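Local coordinates for periplasmic binding protein (Agrobacterium tumefaciens str. B6, PDB 5L9G) that binds the opine mannopine in the periplasm and probably delivers it to an ABC transporter for uptake into the cell, at residues Tyr121-Ala126 / Ile224-Arg229; Asp142-Lys147 / Thr195-Ser200; Gly151-Trp156 / Val220-Thr225; Glu164-Ala169 / Lys188-Lys193; Gln213-Gly218 / Ala238-Thr243. All blocks are in the same frame, centred on the assembly; numbering follows the deposited sequence.

Interaction 1. Residues Tyr121-Ala126 / Ile224-Arg229; sequences YSTLIA and ITWGGR. With MO0 (mannopine), chain C.
The edge of the Tyr121 ring points at the face of the Trp226 indole. The planes stand at 90° in an offset edge-to-face pair, with Tyr121 CE2 3.7 Å from Trp226 CD1. Thr123 OG1 lies in the indole plane, at its edge. A water accepts from Trp226 NE1 and bonds Thr123 OG1. Mannopine lies against both rings. Its CB sits over one face of Tyr121, and its CA and CAK lie over one face of Trp226. Arg229 holds the carboxylate with two nearly straight bonds, NE to mannopine OXT at 2.7 Å and NH2 to mannopine O at 2.9 Å. A bend at chi2 (-59°) turns the Arg229 chain toward this group. Behind the pocket, strands 115-128 and 222-226 run antiparallel. Leu124 N donates to Thr225 O at 2.8 Å, and Thr225 N donates back to Leu124 O. Gly227 N bonds Ser122 O where helix 227-235 begins, with Trp226 as its N-cap residue. Trp156 and Trp205 meet Trp226 edge-to-face, and Gly29 O takes a further bond from Arg229 NH2. Thr288 and other residues also bond the ligand. On this side of the pocket, aromatic faces receive the carbons around CA, and a guanidinium edge pairs with a probably ionised carboxylate.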
# COMPACT_ATOMS: atom_id res chain seq x y z
N TYR A 121 -0.10 -0.06 -6.68
CA TYR A 121 1.20 0.45 -6.24
C TYR A 121 2.12 -0.75 -5.99
O TYR A 121 1.68 -1.90 -6.08
CB TYR A 121 1.02 1.28 -4.95
CG TYR A 121 0.50 0.47 -3.78
CD1 TYR A 121 -0.86 0.22 -3.63
CD2 TYR A 121 1.37 -0.02 -2.81
CE1 TYR A 121 -1.34 -0.54 -2.56
CE2 TYR A 121 0.90 -0.77 -1.73
CZ TYR A 121 -0.46 -1.00 -1.61
OH TYR A 121 -0.93 -1.72 -0.54
N SER A 122 3.39 -0.48 -5.68
CA SER A 122 4.35 -1.55 -5.41
C SER A 122 5.02 -1.33 -4.06
O SER A 122 5.28 -0.18 -3.68
CB SER A 122 5.43 -1.59 -6.49
OG SER A 122 4.94 -1.87 -7.79
N THR A 123 5.27 -2.42 -3.34
CA THR A 123 6.07 -2.45 -2.12
C THR A 123 7.40 -2.97 -2.65
O THR A 123 7.49 -4.13 -3.04
CB THR A 123 5.44 -3.35 -1.07
OG1 THR A 123 4.15 -2.83 -0.73
CG2 THR A 123 6.29 -3.45 0.17
N LEU A 124 8.40 -2.08 -2.75
CA LEU A 124 9.64 -2.40 -3.45
C LEU A 124 10.91 -2.05 -2.68
O LEU A 124 10.84 -1.39 -1.65
CB LEU A 124 9.62 -1.70 -4.86
CG LEU A 124 9.33 -0.17 -4.90
CD1 LEU A 124 10.48 0.66 -4.29
CD2 LEU A 124 9.12 0.30 -6.35
N ILE A 125 12.07 -2.46 -3.23
CA ILE A 125 13.41 -2.23 -2.67
C ILE A 125 13.99 -0.95 -3.24
O ILE A 125 14.12 -0.84 -4.45
CB ILE A 125 14.35 -3.43 -3.03
CG1 ILE A 125 13.81 -4.74 -2.44
CG2 ILE A 125 15.83 -3.19 -2.59
CD1 ILE A 125 14.32 -6.01 -3.23
N ALA A 126 14.46 -0.06 -2.38
CA ALA A 126 15.18 1.16 -2.77
C ALA A 126 16.49 1.17 -2.00
O ALA A 126 16.52 0.69 -0.85
CB ALA A 126 14.37 2.41 -2.42
N ILE A 224 12.53 -1.18 2.27
CA ILE A 224 11.38 -1.71 1.56
C ILE A 224 10.24 -0.76 1.88
O ILE A 224 9.83 -0.65 3.05
CB ILE A 224 11.02 -3.18 1.90
CG1 ILE A 224 12.19 -4.14 1.58
CG2 ILE A 224 9.75 -3.57 1.09
CD1 ILE A 224 12.06 -5.52 2.26
N THR A 225 9.75 -0.05 0.86
CA THR A 225 8.62 0.87 1.04
C THR A 225 7.86 1.00 -0.30
O THR A 225 8.15 0.30 -1.27
CB THR A 225 9.05 2.21 1.72
OG1 THR A 225 7.88 2.96 2.11
CG2 THR A 225 9.96 3.06 0.82
N TRP A 226 6.89 1.91 -0.33
CA TRP A 226 5.99 2.10 -1.46
C TRP A 226 6.61 2.98 -2.55
O TRP A 226 7.22 4.01 -2.26
CB TRP A 226 4.63 2.60 -0.93
CG TRP A 226 4.11 1.67 0.15
CD1 TRP A 226 3.95 0.32 0.06
CD2 TRP A 226 3.63 2.04 1.46
NE1 TRP A 226 3.44 -0.19 1.24
CE2 TRP A 226 3.20 0.85 2.10
CE3 TRP A 226 3.53 3.27 2.15
CZ2 TRP A 226 2.71 0.84 3.41
CZ3 TRP A 226 2.95 3.27 3.42
CH2 TRP A 226 2.56 2.07 4.04
N GLY A 227 6.46 2.53 -3.80
CA GLY A 227 7.06 3.16 -4.99
C GLY A 227 6.83 4.65 -5.13
O GLY A 227 7.74 5.38 -5.54
N GLY A 228 5.60 5.09 -4.84
CA GLY A 228 5.27 6.52 -4.95
C GLY A 228 6.04 7.37 -3.95
O GLY A 228 6.55 8.44 -4.30
N ARG A 229 6.20 6.85 -2.73
CA ARG A 229 6.98 7.53 -1.68
C ARG A 229 8.44 7.63 -2.10
O ARG A 229 9.07 8.69 -1.95
CB ARG A 229 6.86 6.79 -0.34
CG ARG A 229 5.41 6.51 0.12
CD ARG A 229 4.54 7.78 0.30
NE ARG A 229 3.23 7.43 0.85
CZ ARG A 229 2.51 8.20 1.65
NH1 ARG A 229 2.96 9.41 2.00
NH2 ARG A 229 1.35 7.78 2.13
OAB MO0 C . -5.21 -0.57 5.23
CAF MO0 C . -4.64 0.39 6.07
CAG MO0 C . -3.26 0.83 5.62
OAC MO0 C . -2.30 -0.00 6.17
CAH MO0 C . -3.12 1.04 4.13
OAM MO0 C . -4.06 1.92 3.65
CAI MO0 C . -1.72 1.43 3.65
OAD MO0 C . -1.33 2.65 4.19
CAJ MO0 C . -1.60 1.39 2.16
OAE MO0 C . -1.89 0.09 1.71
CAK MO0 C . -0.25 1.88 1.61
N MO0 C . -0.49 2.87 0.56
CA MO0 C . 0.74 3.24 -0.19
C MO0 C . 1.25 4.58 0.27
O MO0 C . 0.72 5.13 1.26
CB MO0 C . 0.55 3.21 -1.69
CG MO0 C . -0.20 4.42 -2.21
CD MO0 C . -0.83 4.20 -3.54
OE1 MO0 C . -0.16 4.71 -4.66
NE2 MO0 C . -1.91 3.61 -3.70
OXT MO0 C . 2.25 5.13 -0.28
O HOH W 1 3.20 -3.15 1.89

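Interaction 2. Residues Asp142-Lys147 / Thr195-Ser200; sequences DFFDVK and TELAPS
This contact joins the last turn of helix 140-144 and the loop after it to the end of helix 184-197, in one lobe of the periplasmic binding protein fold. The second helix runs on into a 3-10 turn at residues 198-200. Leu197 carries the contact. Its CD2 methyl sits over one face of the Phe144 ring, 3.8 Å from the centroid and 14° off the ring normal, a CH-pi contact. The same methyl meets the edge of the Phe143 ring, 4.0 Å from Phe143 CE1. With CG anti to the nitrogen (chi1 -175°), the Leu197 branch reaches across to both rings. Its other methyl, CD1, turns to Val146 CG2 at 3.8 Å and also lies by Phe144 CA, 3.9 Å away. Val146 CG1 and CG2 both lie against the Ser200 hydroxyl, each 3.5 Å from OG. Arg153 of the neighbouring strand 153-156 touches Val146, Leu197 and Ser200. A water spans the side of the contact: it donates to Phe144 O at 2.7 Å and to Glu196 OE2 at 2.9 Å.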
# COMPACT_ATOMS: atom_id res chain seq x y z
N ASP A 142 19.27 -10.27 -1.94
CA ASP A 142 20.27 -9.20 -1.78
C ASP A 142 19.94 -8.32 -0.58
O ASP A 142 20.83 -7.99 0.20
CB ASP A 142 20.36 -8.32 -3.04
CG ASP A 142 21.04 -8.89 -4.25
OD1 ASP A 142 21.71 -9.94 -4.12
OD2 ASP A 142 20.99 -8.23 -5.33
N PHE A 143 18.65 -7.92 -0.44
CA PHE A 143 18.21 -7.06 0.66
C PHE A 143 18.56 -7.72 2.01
O PHE A 143 19.02 -7.03 2.93
CB PHE A 143 16.70 -6.83 0.58
CG PHE A 143 16.22 -5.75 1.53
CD1 PHE A 143 15.82 -6.07 2.83
CD2 PHE A 143 16.17 -4.42 1.13
CE1 PHE A 143 15.39 -5.07 3.71
CE2 PHE A 143 15.71 -3.43 2.00
CZ PHE A 143 15.36 -3.76 3.29
N PHE A 144 18.38 -9.04 2.12
CA PHE A 144 18.60 -9.76 3.38
C PHE A 144 20.05 -10.19 3.56
O PHE A 144 20.40 -10.73 4.61
CB PHE A 144 17.64 -10.97 3.47
CG PHE A 144 16.22 -10.62 3.88
CD1 PHE A 144 15.39 -9.89 3.03
CD2 PHE A 144 15.70 -11.07 5.09
CE1 PHE A 144 14.07 -9.58 3.40
CE2 PHE A 144 14.38 -10.78 5.45
CZ PHE A 144 13.58 -10.02 4.61
N ASP A 145 20.90 -9.93 2.56
CA ASP A 145 22.31 -10.34 2.58
C ASP A 145 23.19 -9.26 3.19
O ASP A 145 23.75 -8.43 2.46
CB ASP A 145 22.78 -10.76 1.18
CG ASP A 145 24.10 -11.53 1.18
OD1 ASP A 145 24.86 -11.41 2.18
OD2 ASP A 145 24.38 -12.21 0.17
N VAL A 146 23.36 -9.31 4.52
CA VAL A 146 24.13 -8.32 5.29
C VAL A 146 25.64 -8.47 5.04
O VAL A 146 26.39 -7.49 5.20
CB VAL A 146 23.73 -8.34 6.79
CG1 VAL A 146 24.50 -7.30 7.60
CG2 VAL A 146 22.23 -8.11 6.95
N LYS A 147 26.09 -9.66 4.62
CA LYS A 147 27.49 -9.87 4.29
C LYS A 147 27.84 -9.22 2.95
O LYS A 147 28.81 -8.46 2.89
CB LYS A 147 27.86 -11.37 4.30
CG LYS A 147 28.06 -12.03 5.70
CD LYS A 147 29.17 -11.41 6.58
CE LYS A 147 30.33 -12.35 6.82
NZ LYS A 147 31.37 -11.72 7.67
N THR A 195 13.73 -12.38 11.75
CA THR A 195 14.43 -12.35 13.03
C THR A 195 15.94 -12.23 12.80
O THR A 195 16.60 -11.43 13.47
CB THR A 195 14.02 -13.57 13.89
OG1 THR A 195 12.61 -13.53 14.09
CG2 THR A 195 14.73 -13.62 15.24
N GLU A 196 16.47 -12.99 11.84
CA GLU A 196 17.89 -12.99 11.45
C GLU A 196 18.31 -11.58 10.95
O GLU A 196 19.41 -11.12 11.27
CB GLU A 196 18.10 -14.04 10.34
CG GLU A 196 19.54 -14.29 9.93
CD GLU A 196 19.62 -15.14 8.67
OE1 GLU A 196 19.44 -16.37 8.79
OE2 GLU A 196 19.79 -14.57 7.57
N LEU A 197 17.44 -10.93 10.17
CA LEU A 197 17.72 -9.60 9.61
C LEU A 197 17.56 -8.48 10.64
O LEU A 197 18.31 -7.50 10.57
CB LEU A 197 16.83 -9.32 8.39
CG LEU A 197 17.10 -8.00 7.62
CD1 LEU A 197 18.45 -8.04 6.86
CD2 LEU A 197 15.96 -7.66 6.67
N ALA A 198 16.59 -8.63 11.58
CA ALA A 198 16.22 -7.62 12.58
C ALA A 198 17.40 -6.82 13.22
O ALA A 198 17.27 -5.60 13.27
CB ALA A 198 15.34 -8.23 13.66
N PRO A 199 18.57 -7.40 13.62
CA PRO A 199 19.65 -6.55 14.17
C PRO A 199 20.22 -5.51 13.20
O PRO A 199 20.78 -4.51 13.66
CB PRO A 199 20.72 -7.56 14.60
CG PRO A 199 19.98 -8.85 14.76
CD PRO A 199 18.96 -8.83 13.67
N SER A 200 20.04 -5.71 11.88
CA SER A 200 20.50 -4.77 10.85
C SER A 200 19.41 -3.77 10.46
O SER A 200 19.66 -2.91 9.59
CB SER A 200 21.00 -5.51 9.62
OG SER A 200 22.14 -6.28 9.99
O HOH W 2 19.69 -11.67 7.08

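Interaction 3. Residues Gly151-Trp156 / Val220-Thr225; sequences GKRALW and VDMIIT
Arg153 and Met222 run side by side, pointing the same way from neighbouring strands. From CB, the arginine chain reaches CG, which rests on Met222 CG at 3.7 Å. CD then passes near the sulfur, and NE comes to 3.5 Å from Met222 SD. The sulfur lies over one face of the guanidinium, toward its rim. Met222 bends at chi3 (81°), which sets its CE methyl 3.5 Å from Arg153 NH1. NH2 turns back to its own segment and donates to Gly151 O at 2.9 Å. That oxygen is in the guanidinium plane, though NH2 stands above the carbonyl plane. Phe149 O also accepts from NH2, and Phe143 O from NE, so three carbonyl oxygens hold NE and NH2. Strands 153-156 and 222-226 are parallel neighbours in the central sheet. The first ends at Trp156, a mannopine-pocket residue that stacks on Trp205. Ile224 N donates to Ala154 O, and Ala154 N weakly to Met222 O. On the other face, Ala154 CB packs on Val220 CG1 and Ile223 CG1. Lys152 O accepts from both Asp221 N and Met222 N. Lys152 N donates to Asp221 OD2 at 2.8 Å, on the anti side of the carboxylate; Asp221 OD1 bonds Thr131.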
# COMPACT_ATOMS: atom_id res chain seq x y z
N GLY A 151 24.93 -2.71 5.88
CA GLY A 151 24.24 -1.44 6.01
C GLY A 151 22.93 -1.48 6.76
O GLY A 151 22.42 -2.54 7.13
N LYS A 152 22.41 -0.29 7.01
CA LYS A 152 21.18 -0.05 7.74
C LYS A 152 19.97 -0.30 6.86
O LYS A 152 19.82 0.33 5.82
CB LYS A 152 21.14 1.38 8.29
CG LYS A 152 22.23 1.71 9.31
CD LYS A 152 22.15 3.19 9.69
CE LYS A 152 23.36 3.68 10.44
NZ LYS A 152 23.41 3.17 11.83
N ARG A 153 19.10 -1.24 7.28
CA ARG A 153 17.84 -1.57 6.62
C ARG A 153 16.66 -0.86 7.31
O ARG A 153 16.69 -0.64 8.52
CB ARG A 153 17.58 -3.08 6.72
CG ARG A 153 18.21 -3.91 5.58
CD ARG A 153 19.55 -4.46 5.94
NE ARG A 153 20.07 -5.34 4.89
CZ ARG A 153 21.33 -5.35 4.50
NH1 ARG A 153 21.72 -6.14 3.50
NH2 ARG A 153 22.22 -4.55 5.07
N ALA A 154 15.60 -0.55 6.54
CA ALA A 154 14.37 -0.05 7.10
C ALA A 154 13.21 -0.85 6.51
O ALA A 154 13.16 -1.09 5.30
CB ALA A 154 14.19 1.43 6.83
N LEU A 155 12.31 -1.31 7.38
CA LEU A 155 11.16 -2.11 6.98
C LEU A 155 9.94 -1.49 7.64
O LEU A 155 10.08 -0.73 8.59
CB LEU A 155 11.29 -3.57 7.47
CG LEU A 155 12.17 -4.53 6.67
CD1 LEU A 155 13.61 -4.23 6.88
CD2 LEU A 155 11.96 -5.98 7.17
N TRP A 156 8.75 -1.80 7.12
CA TRP A 156 7.49 -1.28 7.65
C TRP A 156 7.22 -1.87 9.05
O TRP A 156 7.65 -2.99 9.35
CB TRP A 156 6.35 -1.71 6.71
CG TRP A 156 5.04 -0.97 6.88
CD1 TRP A 156 4.83 0.23 7.52
CD2 TRP A 156 3.77 -1.37 6.35
NE1 TRP A 156 3.50 0.58 7.44
CE2 TRP A 156 2.83 -0.37 6.70
CE3 TRP A 156 3.34 -2.48 5.59
CZ2 TRP A 156 1.49 -0.45 6.33
CZ3 TRP A 156 2.01 -2.56 5.22
CH2 TRP A 156 1.09 -1.57 5.62
N VAL A 220 19.05 5.80 5.97
CA VAL A 220 19.06 4.35 5.79
C VAL A 220 19.91 4.02 4.58
O VAL A 220 20.09 4.89 3.71
CB VAL A 220 17.63 3.73 5.69
CG1 VAL A 220 16.83 4.00 6.96
CG2 VAL A 220 16.88 4.23 4.45
N ASP A 221 20.37 2.76 4.47
CA ASP A 221 21.14 2.33 3.30
C ASP A 221 20.26 1.65 2.28
O ASP A 221 20.51 1.68 1.08
CB ASP A 221 22.34 1.47 3.72
CG ASP A 221 23.32 2.26 4.56
OD1 ASP A 221 23.66 3.40 4.16
OD2 ASP A 221 23.67 1.79 5.64
N MET A 222 19.20 1.00 2.77
CA MET A 222 18.23 0.34 1.89
C MET A 222 16.92 0.26 2.65
O MET A 222 16.93 0.27 3.88
CB MET A 222 18.70 -1.04 1.40
CG MET A 222 19.01 -2.01 2.54
SD MET A 222 19.55 -3.60 1.86
CE MET A 222 21.31 -3.27 1.50
N ILE A 223 15.81 0.18 1.91
CA ILE A 223 14.47 0.22 2.53
C ILE A 223 13.48 -0.50 1.64
O ILE A 223 13.58 -0.43 0.41
CB ILE A 223 14.04 1.72 2.77
CG1 ILE A 223 12.65 1.86 3.42
CG2 ILE A 223 14.10 2.59 1.46
CD1 ILE A 223 12.33 3.30 3.88
N ILE A 224 12.53 -1.18 2.27
CA ILE A 224 11.38 -1.71 1.56
C ILE A 224 10.24 -0.76 1.88
O ILE A 224 9.83 -0.65 3.05
CB ILE A 224 11.02 -3.18 1.90
CG1 ILE A 224 12.19 -4.14 1.58
CG2 ILE A 224 9.75 -3.57 1.09
CD1 ILE A 224 12.06 -5.52 2.26
N THR A 225 9.75 -0.05 0.86
CA THR A 225 8.62 0.87 1.04
C THR A 225 7.86 1.00 -0.30
O THR A 225 8.15 0.30 -1.27
CB THR A 225 9.05 2.21 1.72
OG1 THR A 225 7.88 2.96 2.11
CG2 THR A 225 9.96 3.06 0.82

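Interaction 4. Residues Glu164-Ala169 / Lys188-Lys193; sequences EAAALA and KAAIAK
Lys193 leaves its helix with CG anti to the backbone N (chi1 -172°) and then bends at chi2 (64°). The rest of the chain is extended. This path carries the aliphatic part of the lysine along the side of helix 162-169. CB meets Ala166 CB at 4.1 Å, CG lies 4.0 Å from Ala166 O, and CE reaches the Ala169 CB methyl at 3.9 Å. The charged end goes on to Glu196, with which Lys193 NZ forms a salt bridge. Ala166 is the closest point of the other helix. Its methyl points at helix 184-197 and touches the backbone there, with Ala166 CB 3.2 Å from Ala190 O. The Ala190 methyl lies beside it, and also comes near the backbone N of Ala167. The two helices cross at 90°, and the axes of the short segments pass 8.2 Å apart. This is close helix packing, made possible by alanines at the crossing point: the CA atoms of Ala166 and Ala190 are 5.0 Å apart. Both helices belong to the same lobe of the periplasmic binding protein fold, well away from the mannopine pocket. Phe144 of helix 140-144 touches both Ala169 and Lys193, Leu181 touches Ala190, and Phe180 of helix 177-180 touches Ala167 and Ala189. On another side of helix 184-197, Ile191 packs against Trp333, Ala337 and Val341 of the C-terminal helix 324-343.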
# COMPACT_ATOMS: atom_id res chain seq x y z
N GLU A 164 6.14 -11.73 3.12
CA GLU A 164 6.39 -12.22 1.76
C GLU A 164 7.82 -11.93 1.33
O GLU A 164 8.41 -12.77 0.63
CB GLU A 164 5.40 -11.61 0.77
CG GLU A 164 3.93 -11.94 1.03
CD GLU A 164 3.19 -10.88 1.83
OE1 GLU A 164 1.99 -10.66 1.55
OE2 GLU A 164 3.79 -10.27 2.74
N ALA A 165 8.39 -10.75 1.76
CA ALA A 165 9.77 -10.36 1.44
C ALA A 165 10.73 -11.42 1.98
O ALA A 165 11.63 -11.84 1.26
CB ALA A 165 10.10 -8.99 2.06
N ALA A 166 10.50 -11.90 3.21
CA ALA A 166 11.30 -12.94 3.84
C ALA A 166 11.19 -14.27 3.08
O ALA A 166 12.22 -14.91 2.85
CB ALA A 166 10.89 -13.12 5.29
N ALA A 167 9.96 -14.64 2.63
CA ALA A 167 9.74 -15.86 1.83
C ALA A 167 10.58 -15.78 0.54
O ALA A 167 11.30 -16.72 0.24
CB ALA A 167 8.27 -16.02 1.50
N LEU A 168 10.56 -14.60 -0.14
CA LEU A 168 11.36 -14.36 -1.35
C LEU A 168 12.86 -14.45 -1.07
O LEU A 168 13.57 -15.09 -1.83
CB LEU A 168 11.01 -12.99 -1.98
CG LEU A 168 9.66 -12.91 -2.67
CD1 LEU A 168 9.28 -11.47 -2.91
CD2 LEU A 168 9.66 -13.73 -3.97
N ALA A 169 13.34 -13.85 0.04
CA ALA A 169 14.76 -13.90 0.45
C ALA A 169 15.25 -15.33 0.64
O ALA A 169 16.42 -15.60 0.38
CB ALA A 169 14.96 -13.14 1.74
N LYS A 188 6.75 -20.06 9.67
CA LYS A 188 7.75 -20.00 10.73
C LYS A 188 9.14 -19.66 10.19
O LYS A 188 9.87 -18.89 10.82
CB LYS A 188 7.78 -21.31 11.54
CG LYS A 188 6.64 -21.41 12.55
CD LYS A 188 6.79 -22.63 13.46
CE LYS A 188 5.85 -22.53 14.64
NZ LYS A 188 6.16 -23.55 15.68
N ALA A 189 9.51 -20.23 9.02
CA ALA A 189 10.81 -19.98 8.38
C ALA A 189 10.92 -18.50 7.95
O ALA A 189 11.99 -17.90 8.06
CB ALA A 189 10.98 -20.89 7.17
N ALA A 190 9.80 -17.92 7.47
CA ALA A 190 9.74 -16.53 7.02
C ALA A 190 9.98 -15.59 8.22
O ALA A 190 10.77 -14.65 8.12
CB ALA A 190 8.40 -16.25 6.37
N ILE A 191 9.37 -15.91 9.38
CA ILE A 191 9.55 -15.14 10.62
C ILE A 191 10.99 -15.30 11.14
O ILE A 191 11.58 -14.31 11.58
CB ILE A 191 8.43 -15.51 11.65
CG1 ILE A 191 7.11 -14.79 11.28
CG2 ILE A 191 8.83 -15.24 13.12
CD1 ILE A 191 7.07 -13.23 11.43
N ALA A 192 11.57 -16.53 11.01
CA ALA A 192 12.95 -16.80 11.40
C ALA A 192 13.93 -15.95 10.56
O ALA A 192 14.92 -15.44 11.09
CB ALA A 192 13.27 -18.28 11.25
N LYS A 193 13.64 -15.80 9.26
CA LYS A 193 14.44 -15.00 8.33
C LYS A 193 14.39 -13.51 8.71
O LYS A 193 15.42 -12.84 8.67
CB LYS A 193 13.97 -15.23 6.87
CG LYS A 193 14.86 -14.60 5.80
CD LYS A 193 16.26 -15.21 5.78
CE LYS A 193 17.12 -14.67 4.66
NZ LYS A 193 18.46 -15.31 4.65

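Interaction 5. Residues Gln213-Gly218 / Ala238-Thr243; sequences QLIKDG and ANFAYT
A single methyl, Ile215 CG2, serves both parts of the partner segment at once. It lies over one face of the Phe240 ring, 3.6 Å from the centroid and 18° off the normal, a CH-pi contact. It also touches Ala238 CB at 3.5 Å. This methyl is the branch anti to the nitrogen of Ile215, while CG1 takes the place beside that nitrogen and only brushes Phe240 CE2. Ile215 O lies on the same side of the ring, just beyond its rim, 3.3 Å from Phe240 CE1. At the ring edge, near its plane, is Gly218 CA, 4.1 Å from the same CE1. Gly218, with positive phi, forms a Schellman motif after helix 208-216, and Gly218 N bonds back to Ile215 O. A water also donates to Ile215 O at 2.8 Å and accepts a weak bond from Asn239 N. Asn239 is the centre of an inverse gamma turn that leads into strand 240-256. Lys216 CA adds a contact to Ala238 CB. Val230 and Ala233 of helix 227-235 touch Ile215 as well. Apolar packing thus dominates, yet Ile215 O, beside the Phe240 ring, still accepts from Gly218 N and the water, so this polar atom is satisfied within an apolar contact.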
# COMPACT_ATOMS: atom_id res chain seq x y z
N GLN A 213 11.15 10.63 4.07
CA GLN A 213 12.09 11.50 4.78
C GLN A 213 13.40 10.76 5.08
O GLN A 213 14.48 11.34 4.90
CB GLN A 213 11.45 12.07 6.08
CG GLN A 213 12.21 13.26 6.67
CD GLN A 213 12.34 14.38 5.67
OE1 GLN A 213 11.36 14.90 5.15
NE2 GLN A 213 13.55 14.78 5.37
N LEU A 214 13.32 9.49 5.49
CA LEU A 214 14.52 8.65 5.74
C LEU A 214 15.38 8.62 4.46
O LEU A 214 16.60 8.76 4.55
CB LEU A 214 14.11 7.22 6.08
CG LEU A 214 13.52 7.03 7.48
CD1 LEU A 214 12.93 5.61 7.60
CD2 LEU A 214 14.57 7.27 8.58
N ILE A 215 14.73 8.48 3.30
CA ILE A 215 15.36 8.43 1.98
C ILE A 215 16.00 9.79 1.64
O ILE A 215 17.18 9.86 1.32
CB ILE A 215 14.33 7.96 0.90
CG1 ILE A 215 13.91 6.50 1.17
CG2 ILE A 215 14.93 8.13 -0.52
CD1 ILE A 215 12.71 6.00 0.36
N LYS A 216 15.24 10.87 1.79
CA LYS A 216 15.76 12.22 1.53
C LYS A 216 16.96 12.55 2.41
O LYS A 216 17.92 13.15 1.93
CB LYS A 216 14.65 13.26 1.71
CG LYS A 216 13.60 13.27 0.59
CD LYS A 216 12.51 14.31 0.86
CE LYS A 216 11.48 13.83 1.85
NZ LYS A 216 10.20 14.59 1.75
N ASP A 217 16.96 12.13 3.69
CA ASP A 217 18.07 12.44 4.60
C ASP A 217 19.24 11.44 4.49
O ASP A 217 20.26 11.63 5.14
CB ASP A 217 17.56 12.45 6.06
CG ASP A 217 16.65 13.63 6.37
OD1 ASP A 217 16.95 14.75 5.90
OD2 ASP A 217 15.70 13.44 7.13
N GLY A 218 19.06 10.39 3.68
CA GLY A 218 20.04 9.32 3.54
C GLY A 218 20.30 8.61 4.87
O GLY A 218 21.43 8.18 5.13
N ALA A 238 16.62 13.08 -3.38
CA ALA A 238 17.27 11.93 -2.72
C ALA A 238 18.16 11.16 -3.70
O ALA A 238 17.76 10.91 -4.83
CB ALA A 238 16.22 11.00 -2.12
N ASN A 239 19.38 10.80 -3.26
CA ASN A 239 20.34 10.07 -4.08
C ASN A 239 20.13 8.56 -3.87
O ASN A 239 21.00 7.85 -3.33
CB ASN A 239 21.79 10.49 -3.74
CG ASN A 239 22.81 9.94 -4.71
OD1 ASN A 239 22.48 9.50 -5.81
ND2 ASN A 239 24.06 9.88 -4.29
N PHE A 240 18.92 8.10 -4.27
CA PHE A 240 18.51 6.72 -4.17
C PHE A 240 18.11 6.18 -5.52
O PHE A 240 17.81 6.93 -6.45
CB PHE A 240 17.32 6.57 -3.20
CG PHE A 240 17.71 6.39 -1.75
CD1 PHE A 240 18.47 7.35 -1.09
CD2 PHE A 240 17.28 5.27 -1.04
CE1 PHE A 240 18.81 7.19 0.26
CE2 PHE A 240 17.62 5.11 0.32
CZ PHE A 240 18.38 6.08 0.96
N ALA A 241 18.11 4.86 -5.61
CA ALA A 241 17.67 4.14 -6.80
C ALA A 241 16.75 3.06 -6.31
O ALA A 241 16.72 2.76 -5.11
CB ALA A 241 18.85 3.54 -7.54
N TYR A 242 15.96 2.49 -7.21
CA TYR A 242 15.05 1.41 -6.84
C TYR A 242 14.81 0.50 -8.01
O TYR A 242 15.18 0.82 -9.13
CB TYR A 242 13.73 1.95 -6.25
CG TYR A 242 12.85 2.70 -7.23
CD1 TYR A 242 13.00 4.07 -7.43
CD2 TYR A 242 11.81 2.06 -7.90
CE1 TYR A 242 12.13 4.79 -8.26
CE2 TYR A 242 10.93 2.77 -8.73
CZ TYR A 242 11.09 4.13 -8.91
OH TYR A 242 10.23 4.84 -9.73
N THR A 243 14.20 -0.65 -7.74
CA THR A 243 13.85 -1.64 -8.75
C THR A 243 12.45 -2.18 -8.44
O THR A 243 12.02 -2.18 -7.29
CB THR A 243 14.90 -2.80 -8.75
OG1 THR A 243 14.51 -3.76 -9.71
CG2 THR A 243 15.03 -3.50 -7.39
O HOH W 3 19.37 10.96 0.04

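Interactions 1, 3 and 5 reach the same mixed sheet. Interactions 1 and 3 share strand 222-226, which lies between strands 115-128 and 153-156; their centres are about 11 Å apart. The centres of interactions 3 and 5 are about 10 Å apart, with helix 208-216 packed on Ile223 and Thr225. Interactions 2 and 4 share helix 184-197, and Phe144 touches both. Along the chain, interactions 2 and 4 are nested inside the loop closed by interaction 1, while interaction 5 crosses it. Phe143 links interaction 2 to the sheet through Met222 and Ile224. Contacts thus link the helices of interactions 2 and 4, through the sheet, to interaction 1 at the mannopine pocket.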